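Local coordinates for type I modular polyketide synthase (Streptomyces albus subsp. albus, PDB 6IYR), which probably loads an acyl extender unit from its coenzyme A thioester onto the polyketide assembly line, as the acyltransferase domain of salinomycin synthase module 8, at residues P133-Q138 with V318-H323; E263-V268 with A282-P287; R269-A274 with D309-R314. All coordinates share one frame; numbering follows the deposited sequence.

Contact 1. Residues P133-Q138 with V318-H323. With PO4 (phosphate ion), chain B.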
loop_
_atom_site.group_PDB
_atom_site.type_symbol
_atom_site.label_atom_id
_atom_site.label_comp_id
_atom_site.label_asym_id
_atom_site.label_seq_id
_atom_site.Cartn_x
_atom_site.Cartn_y
_atom_site.Cartn_z
ATOM N N PRO A 133 1.474 1.772 -4.153
ATOM C CA PRO A 133 2.560 2.702 -4.458
ATOM C C PRO A 133 3.456 2.183 -5.541
ATOM O O PRO A 133 3.299 1.037 -6.001
ATOM C CB PRO A 133 3.366 2.790 -3.141
ATOM C CG PRO A 133 2.686 1.920 -2.178
ATOM C CD PRO A 133 1.738 1.010 -2.921
ATOM N N GLY A 134 4.445 3.010 -5.880
ATOM C CA GLY A 134 5.503 2.631 -6.809
ATOM C C GLY A 134 6.749 2.170 -6.053
ATOM O O GLY A 134 6.705 1.373 -5.125
ATOM N N GLN A 135 7.845 2.828 -6.353
ATOM C CA GLN A 135 9.143 2.431 -5.836
ATOM C C GLN A 135 9.269 2.814 -4.367
ATOM O O GLN A 135 8.497 3.649 -3.848
ATOM C CB GLN A 135 10.228 3.150 -6.643
ATOM C CG GLN A 135 10.279 4.637 -6.349
ATOM C CD GLN A 135 11.205 4.961 -5.180
ATOM O OE1 GLN A 135 12.247 4.321 -4.982
ATOM N NE2 GLN A 135 10.803 5.920 -4.377
ATOM N N GLY A 136 10.265 2.223 -3.710
ATOM C CA GLY A 136 10.665 2.638 -2.345
ATOM C C GLY A 136 10.178 1.685 -1.246
ATOM O O GLY A 136 10.581 1.803 -0.110
ATOM N N SER A 137 9.234 0.794 -1.534
ATOM C CA SER A 137 8.696 -0.055 -0.454
ATOM C C SER A 137 9.426 -1.406 -0.265
ATOM O O SER A 137 9.099 -2.164 0.661
ATOM C CB SER A 137 7.142 -0.233 -0.568
ATOM O OG SER A 137 6.674 -0.431 -1.903
ATOM N N GLN A 138 10.500 -1.657 -1.014
ATOM C CA GLN A 138 11.117 -2.973 -0.993
ATOM C C GLN A 138 12.028 -3.218 0.224
ATOM O O GLN A 138 12.688 -2.330 0.676
ATOM C CB GLN A 138 11.901 -3.245 -2.284
ATOM C CG GLN A 138 13.255 -2.579 -2.348
ATOM C CD GLN A 138 13.128 -1.110 -2.646
ATOM O OE1 GLN A 138 12.072 -0.620 -3.053
ATOM N NE2 GLN A 138 14.185 -0.385 -2.375
ATOM N N VAL A 318 16.804 6.400 -6.286
ATOM C CA VAL A 318 16.505 5.745 -7.559
ATOM C C VAL A 318 17.492 6.344 -8.512
ATOM O O VAL A 318 17.962 7.461 -8.291
ATOM C CB VAL A 318 15.101 6.076 -8.104
ATOM C CG1 VAL A 318 14.023 5.376 -7.308
ATOM C CG2 VAL A 318 14.863 7.580 -8.112
ATOM N N ASP A 319 17.789 5.662 -9.607
ATOM C CA ASP A 319 18.750 6.240 -10.524
ATOM C C ASP A 319 18.166 6.388 -11.909
ATOM O O ASP A 319 18.910 6.377 -12.887
ATOM C CB ASP A 319 20.026 5.394 -10.573
ATOM C CG ASP A 319 19.743 3.977 -11.014
ATOM O OD1 ASP A 319 18.623 3.742 -11.540
ATOM O OD2 ASP A 319 20.671 3.146 -10.966
ATOM N N TYR A 320 16.849 6.570 -11.998
ATOM C CA TYR A 320 16.237 6.886 -13.286
ATOM C C TYR A 320 15.248 7.979 -13.070
ATOM O O TYR A 320 14.809 8.218 -11.948
ATOM C CB TYR A 320 15.557 5.678 -13.918
ATOM C CG TYR A 320 14.501 5.048 -13.061
ATOM C CD1 TYR A 320 14.835 4.093 -12.101
ATOM C CD2 TYR A 320 13.166 5.445 -13.148
ATOM C CE1 TYR A 320 13.890 3.625 -11.186
ATOM C CE2 TYR A 320 12.186 4.863 -12.332
ATOM C CZ TYR A 320 12.560 3.956 -11.346
ATOM O OH TYR A 320 11.629 3.451 -10.464
ATOM N N ALA A 321 15.047 8.742 -14.132
ATOM C CA ALA A 321 14.114 9.847 -14.176
ATOM C C ALA A 321 12.906 9.469 -15.061
ATOM O O ALA A 321 12.802 9.869 -16.232
ATOM C CB ALA A 321 14.803 11.078 -14.730
ATOM N N SER A 322 11.938 8.790 -14.472
ATOM C CA SER A 322 10.633 8.592 -15.142
ATOM C C SER A 322 9.702 9.789 -14.923
ATOM O O SER A 322 10.028 10.759 -14.221
ATOM C CB SER A 322 9.984 7.318 -14.626
ATOM O OG SER A 322 9.808 7.440 -13.239
ATOM N N HIS A 323 8.620 9.794 -15.677
ATOM C CA HIS A 323 7.603 10.816 -15.566
ATOM C C HIS A 323 8.135 12.144 -16.089
ATOM O O HIS A 323 7.709 13.204 -15.654
ATOM C CB HIS A 323 7.083 10.911 -14.126
ATOM C CG HIS A 323 6.551 9.608 -13.618
ATOM N ND1 HIS A 323 5.400 9.033 -14.117
ATOM C CD2 HIS A 323 7.115 8.676 -12.819
ATOM C CE1 HIS A 323 5.315 7.785 -13.697
ATOM N NE2 HIS A 323 6.318 7.557 -12.874
HETATM P P PO4 B . 8.256 4.223 -11.302
HETATM O O1 PO4 B . 8.935 4.059 -9.956
HETATM O O2 PO4 B . 8.984 3.774 -12.580
HETATM O O3 PO4 B . 6.999 3.383 -11.145
HETATM O O4 PO4 B . 8.058 5.707 -11.459
#
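The carboxamide of Gln135 reaches across to the isopropyl group of Val318, and this is the tight point between the two loops: OE1 of Gln135 lies 3.1 Å from CG1 of Val318, an oxygen on a methyl rather than a polar pairing. CG of Gln135 is tucked between its own backbone N and carbonyl carbon (chi1 71°), and a second bend at chi2 turns the amide to meet the valine at roughly a right angle. Lower on the same chain, Gln135 CB passes 4.1 Å from the hydroxyl of Tyr320.

Tyr320, Ala321, Ser322 and His323 spell the YASH signature, which in modular acyltransferases is usually associated with methylmalonyl selection. His323 NE2 is also hydrogen-bonded to Ser220 OG, within a GxSxG pattern consistent with the nucleophile elbow, so loop 318-323 probably borders the acyl-transfer site, with Gln135 alongside.

A phosphate ion, probably from the crystallisation liquor, occupies this site. The chi1 of Tyr320 (57°) swings its ring toward Gln135, with phosphate O1 in the ring plane at the edge and 2.8 Å from Tyr320 OH. A single oxygen, O4, takes hydrogen bonds from both Ser322 OG, at 3.0 Å, and His323 NE2, at 2.9 Å. The imidazole presents its edge to O4, although the N-H points somewhat off line (138°). Gln221 N and Arg245 NH1 bind the ion too. Beside Gln135, Gly136 N makes a weak 3.4 Å bond to Gln138 OE1.

Contact 2. Residues E263-V268 with A282-P287; sequences EAADSV and ASVNGP
The planar groups of the two touching pairs, Ala264 with Pro287 and Ala265 with Val284, are peptides, since neither pair contains an aromatic ring or a side-chain amide. In the first pair the Pro287 carbonyl makes the touch: its oxygen stands 3.3 Å from Ala264 CA in a CA-H...O contact, bent to 126° at the hydrogen, and is equally near the Ala264 methyl. The pyrrolidine ring itself is turned from 263-268, so the proline joins here through its backbone. A second flat group, the amide of Asn285, lies on the strand away from the contact; its ND2 makes a weak 3.1 Å bond to Ser283 OG, while OD1 accepts from His219 NE2. The amide thus has partners at both of its polar atoms, which would limit its rotation.

The apolar part is a methyl set against a fork. Ala265 CB rests 3.8 Å from Val284 CG2 and 3.9 Å from CG1, touching both branches almost evenly. With CG1 anti to the backbone N (chi1 -178°), the valine spreads its two methyls toward the alanine.

Ala264 is the N-cap of helix 265-273, whose first turn is closed by Val268 N to Ala264 O at 2.9 Å. The carbonyl of Pro287 therefore lies beside the start of the helix, where the local dipole would probably favour an oxygen.

Helix 265-273 and strand 279-286 are consecutive elements of a βαββαβ, ferredoxin-like subdomain. Two classic beta bulges, Ala282-Ser283 opposite Val291 and Asn285-Gly286 opposite Ser289, shape the strand against 289-294. Val284 also meets helix 379-388, and the ring of Pro287 packs on that helix and on 404-414.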
loop_
_atom_site.group_PDB
_atom_site.type_symbol
_atom_site.label_atom_id
_atom_site.label_comp_id
_atom_site.label_asym_id
_atom_site.label_seq_id
_atom_site.Cartn_x
_atom_site.Cartn_y
_atom_site.Cartn_z
ATOM N N GLU A 263 6.948 21.341 -1.298
ATOM C CA GLU A 263 6.423 22.594 -1.774
ATOM C C GLU A 263 5.199 22.197 -2.580
ATOM O O GLU A 263 5.168 21.120 -3.164
ATOM C CB GLU A 263 7.471 23.257 -2.669
ATOM C CG GLU A 263 7.178 24.694 -3.088
ATOM C CD GLU A 263 8.385 25.407 -3.759
ATOM O OE1 GLU A 263 8.652 26.576 -3.419
ATOM O OE2 GLU A 263 9.017 24.849 -4.693
ATOM N N ALA A 264 4.207 23.073 -2.641
ATOM C CA ALA A 264 3.041 22.860 -3.486
ATOM C C ALA A 264 3.374 22.763 -4.967
ATOM O O ALA A 264 4.197 23.513 -5.505
ATOM C CB ALA A 264 2.024 23.970 -3.262
ATOM N N ALA A 265 2.583 21.948 -5.643
ATOM C CA ALA A 265 2.768 21.653 -7.038
ATOM C C ALA A 265 2.915 22.903 -7.896
ATOM O O ALA A 265 3.722 22.915 -8.818
ATOM C CB ALA A 265 1.602 20.817 -7.538
ATOM N N ASP A 266 2.066 23.901 -7.681
ATOM C CA ASP A 266 2.127 25.119 -8.496
ATOM C C ASP A 266 3.470 25.849 -8.356
ATOM O O ASP A 266 3.985 26.384 -9.314
ATOM C CB ASP A 266 1.019 26.092 -8.088
ATOM C CG ASP A 266 -0.350 25.586 -8.432
ATOM O OD1 ASP A 266 -0.494 24.959 -9.507
ATOM O OD2 ASP A 266 -1.279 25.820 -7.626
ATOM N N SER A 267 3.886 26.079 -7.127
ATOM C CA SER A 267 5.156 26.741 -6.875
ATOM C C SER A 267 6.284 25.915 -7.463
ATOM O O SER A 267 7.243 26.468 -7.976
ATOM C CB SER A 267 5.398 26.943 -5.375
ATOM O OG SER A 267 4.296 27.572 -4.744
ATOM N N VAL A 268 6.200 24.587 -7.365
ATOM C CA VAL A 268 7.301 23.752 -7.853
ATOM C C VAL A 268 7.418 23.879 -9.355
ATOM O O VAL A 268 8.509 23.966 -9.913
ATOM C CB VAL A 268 7.130 22.270 -7.498
ATOM C CG1 VAL A 268 8.238 21.462 -8.137
ATOM C CG2 VAL A 268 7.188 22.084 -5.998
ATOM N N ALA A 282 7.333 15.042 -11.569
ATOM C CA ALA A 282 7.069 13.613 -11.704
ATOM C C ALA A 282 5.838 13.183 -10.903
ATOM O O ALA A 282 5.037 12.372 -11.382
ATOM C CB ALA A 282 8.274 12.810 -11.299
ATOM N N SER A 283 5.633 13.750 -9.718
ATOM C CA SER A 283 4.475 13.319 -8.952
ATOM C C SER A 283 4.043 14.392 -8.001
ATOM O O SER A 283 4.866 15.156 -7.501
ATOM C CB SER A 283 4.772 11.974 -8.239
ATOM O OG SER A 283 5.535 12.146 -7.081
ATOM N N VAL A 284 2.733 14.508 -7.839
ATOM C CA VAL A 284 2.154 15.351 -6.804
ATOM C C VAL A 284 1.438 14.470 -5.804
ATOM O O VAL A 284 0.385 13.907 -6.115
ATOM C CB VAL A 284 1.135 16.324 -7.400
ATOM C CG1 VAL A 284 0.565 17.255 -6.328
ATOM C CG2 VAL A 284 1.790 17.117 -8.518
ATOM N N ASN A 285 2.009 14.382 -4.606
ATOM C CA ASN A 285 1.597 13.425 -3.604
ATOM C C ASN A 285 0.795 14.004 -2.444
ATOM O O ASN A 285 0.228 13.254 -1.677
ATOM C CB ASN A 285 2.802 12.697 -3.089
ATOM C CG ASN A 285 3.512 11.966 -4.189
ATOM O OD1 ASN A 285 2.904 11.583 -5.164
ATOM N ND2 ASN A 285 4.810 11.933 -4.123
ATOM N N GLY A 286 0.753 15.331 -2.332
ATOM C CA GLY A 286 0.034 16.013 -1.257
ATOM C C GLY A 286 0.135 17.509 -1.488
ATOM O O GLY A 286 0.915 17.944 -2.316
ATOM N N PRO A 287 -0.678 18.303 -0.800
ATOM C CA PRO A 287 -0.667 19.748 -1.043
ATOM C C PRO A 287 0.699 20.425 -0.837
ATOM O O PRO A 287 0.917 21.507 -1.359
ATOM C CB PRO A 287 -1.690 20.291 -0.022
ATOM C CG PRO A 287 -1.840 19.222 1.000
ATOM C CD PRO A 287 -1.558 17.924 0.319
#

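Contact 3. Residues R269-A274 with D309-R314; sequences RERISA and DGVRAR
Arg271 and Asp309 carry the ionic part of this contact, their side chains approaching from opposite directions. The guanidinium uses its end, NH1 and NH2, to hold a single carboxylate oxygen, Asp309 OD2. From NH2 the bond is short and fairly straight, 2.9 Å at 159°; from NH1 it is longer, 3.2 Å, and more bent. OD2 lies nearly in the guanidinium plane, whereas the two planar groups are turned 49° against each other. OD2 receives NH1 with its anti lone pair; NH2 arrives on the same anti side but out of the carboxylate plane. The arginine chain runs out extended until chi3 (-64°), where a bend brings its terminal nitrogens to the aspartate. NH1 is shared, because it also forms a salt bridge with Glu263 OE1.

Van der Waals contact is modest. Val311 CG2 approaches Arg271 NH1 to 4.1 Å, meeting the guanidinium obliquely. The arginine side chain also packs on Leu302 and Cys306 of helix 296-308.

Backbone geometry sets the position of the acid. Gly310, with positive phi, is the C-prime residue of a Schellman motif that ends helix 296-308, with Val311 N bonded to Cys306 O and Gly310 N to Glu307 O. The chain then turns into strand 313-316, an outermost strand of the ferredoxin-like βαββαβ sheet, so the salt bridge joins helix 265-273 to the turn following the other helix of this unit.

One arginine thus answers two acids at the protein surface. The carboxylate at the helix C-terminal end would probably be disfavoured by the local dipole, and the guanidinium should offset that cost, although solvent is likely to weaken the attraction.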
loop_
_atom_site.group_PDB
_atom_site.type_symbol
_atom_site.label_atom_id
_atom_site.label_comp_id
_atom_site.label_asym_id
_atom_site.label_seq_id
_atom_site.Cartn_x
_atom_site.Cartn_y
_atom_site.Cartn_z
ATOM N N ARG A 269 6.268 23.845 -10.007
ATOM C CA ARG A 269 6.190 23.940 -11.444
ATOM C C ARG A 269 6.847 25.224 -11.917
ATOM O O ARG A 269 7.621 25.234 -12.883
ATOM C CB ARG A 269 4.718 23.916 -11.858
ATOM C CG ARG A 269 4.352 22.819 -12.811
ATOM C CD ARG A 269 2.860 22.858 -13.089
ATOM N NE ARG A 269 2.241 21.531 -13.050
ATOM C CZ ARG A 269 1.397 21.115 -12.105
ATOM N NH1 ARG A 269 0.878 19.898 -12.180
ATOM N NH2 ARG A 269 1.073 21.898 -11.081
ATOM N N GLU A 270 6.532 26.321 -11.248
ATOM C CA GLU A 270 7.204 27.578 -11.546
ATOM C C GLU A 270 8.699 27.517 -11.299
ATOM O O GLU A 270 9.485 27.915 -12.137
ATOM C CB GLU A 270 6.612 28.718 -10.731
ATOM C CG GLU A 270 5.490 29.446 -11.458
ATOM C CD GLU A 270 4.852 30.530 -10.605
ATOM O OE1 GLU A 270 4.887 31.711 -11.023
ATOM O OE2 GLU A 270 4.334 30.206 -9.509
ATOM N N ARG A 271 9.094 27.042 -10.139
ATOM C CA ARG A 271 10.508 26.855 -9.852
ATOM C C ARG A 271 11.285 26.041 -10.896
ATOM O O ARG A 271 12.308 26.484 -11.390
ATOM C CB ARG A 271 10.655 26.232 -8.481
ATOM C CG ARG A 271 12.082 26.114 -8.009
ATOM C CD ARG A 271 12.135 25.312 -6.733
ATOM N NE ARG A 271 11.437 25.952 -5.613
ATOM C CZ ARG A 271 11.945 26.949 -4.889
ATOM N NH1 ARG A 271 11.288 27.424 -3.858
ATOM N NH2 ARG A 271 13.115 27.470 -5.193
ATOM N N ILE A 272 10.815 24.854 -11.255
ATOM C CA ILE A 272 11.583 24.008 -12.187
ATOM C C ILE A 272 11.541 24.482 -13.643
ATOM O O ILE A 272 12.266 23.984 -14.519
ATOM C CB ILE A 272 11.131 22.554 -12.137
ATOM C CG1 ILE A 272 9.748 22.406 -12.763
ATOM C CG2 ILE A 272 11.164 22.058 -10.704
ATOM C CD1 ILE A 272 9.369 20.962 -12.975
ATOM N N SER A 273 10.701 25.475 -13.896
ATOM C CA SER A 273 10.445 25.941 -15.254
ATOM C C SER A 273 11.737 26.393 -15.969
ATOM O O SER A 273 11.976 26.087 -17.136
ATOM C CB SER A 273 9.486 27.146 -15.193
ATOM O OG SER A 273 9.207 27.540 -16.514
ATOM N N ALA A 274 12.581 27.043 -15.194
ATOM C CA ALA A 274 13.918 27.490 -15.582
ATOM C C ALA A 274 14.806 26.405 -16.169
ATOM O O ALA A 274 15.570 26.669 -17.063
ATOM C CB ALA A 274 14.604 28.114 -14.378
ATOM N N ASP A 309 15.739 28.715 -0.334
ATOM C CA ASP A 309 14.444 29.298 -0.009
ATOM C C ASP A 309 13.831 28.734 1.259
ATOM O O ASP A 309 12.694 29.006 1.577
ATOM C CB ASP A 309 13.496 29.125 -1.169
ATOM C CG ASP A 309 13.853 30.011 -2.299
ATOM O OD1 ASP A 309 14.524 31.022 -2.026
ATOM O OD2 ASP A 309 13.530 29.689 -3.451
ATOM N N GLY A 310 14.600 27.958 1.995
ATOM C CA GLY A 310 14.079 27.261 3.148
ATOM C C GLY A 310 13.169 26.091 2.820
ATOM O O GLY A 310 12.476 25.599 3.693
ATOM N N VAL A 311 13.231 25.577 1.594
ATOM C CA VAL A 311 12.341 24.490 1.203
ATOM C C VAL A 311 13.057 23.145 1.255
ATOM O O VAL A 311 14.114 22.978 0.684
ATOM C CB VAL A 311 11.749 24.764 -0.191
ATOM C CG1 VAL A 311 11.049 23.521 -0.729
ATOM C CG2 VAL A 311 10.747 25.902 -0.082
ATOM N N ARG A 312 12.537 22.227 2.044
ATOM C CA ARG A 312 13.195 20.948 2.229
ATOM C C ARG A 312 13.128 20.108 0.960
ATOM O O ARG A 312 12.060 19.875 0.419
ATOM C CB ARG A 312 12.551 20.173 3.372
ATOM C CG ARG A 312 13.514 19.187 4.024
ATOM C CD ARG A 312 12.834 18.324 5.070
ATOM N NE ARG A 312 12.576 16.986 4.544
ATOM C CZ ARG A 312 13.247 15.890 4.894
ATOM N NH1 ARG A 312 12.937 14.725 4.337
ATOM N NH2 ARG A 312 14.207 15.946 5.814
ATOM N N ALA A 313 14.288 19.738 0.435
ATOM C CA ALA A 313 14.371 18.915 -0.753
ATOM C C ALA A 313 15.333 17.779 -0.458
ATOM O O ALA A 313 16.410 18.025 0.080
ATOM C CB ALA A 313 14.879 19.742 -1.915
ATOM N N ARG A 314 14.986 16.561 -0.870
ATOM C CA ARG A 314 15.825 15.374 -0.591
ATOM C C ARG A 314 15.856 14.431 -1.759
ATOM O O ARG A 314 14.865 14.260 -2.492
ATOM C CB ARG A 314 15.333 14.602 0.647
ATOM C CG ARG A 314 15.348 15.431 1.935
ATOM C CD ARG A 314 16.771 15.610 2.497
ATOM N NE ARG A 314 17.066 17.005 2.851
ATOM C CZ ARG A 314 17.065 17.500 4.085
ATOM N NH1 ARG A 314 17.301 18.785 4.286
ATOM N NH2 ARG A 314 16.867 16.712 5.130
#

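From the N terminus, the chain first enters contact 1 at 133-138, then passes through several helices and strand 215-218 to the ferredoxin-like subdomain. There 263-268, which leads into helix 265-273, and 269-274, which continues along it, open contacts 2 and 3. Residues 282-287, the end of strand 279-286 and the proline after it, close the short loop of contact 2; 309-314 closes contact 3, so these two cross. Both are nested inside the long loop that 318-323 completes in contact 1. Contacts 2 and 3 are coupled by the Glu263-Arg271 salt bridge. Contact 1 reaches contact 2 where His323 packs on Ala282, linking the subdomain's sheet to the loop after strand 129-132 of the parallel sheet.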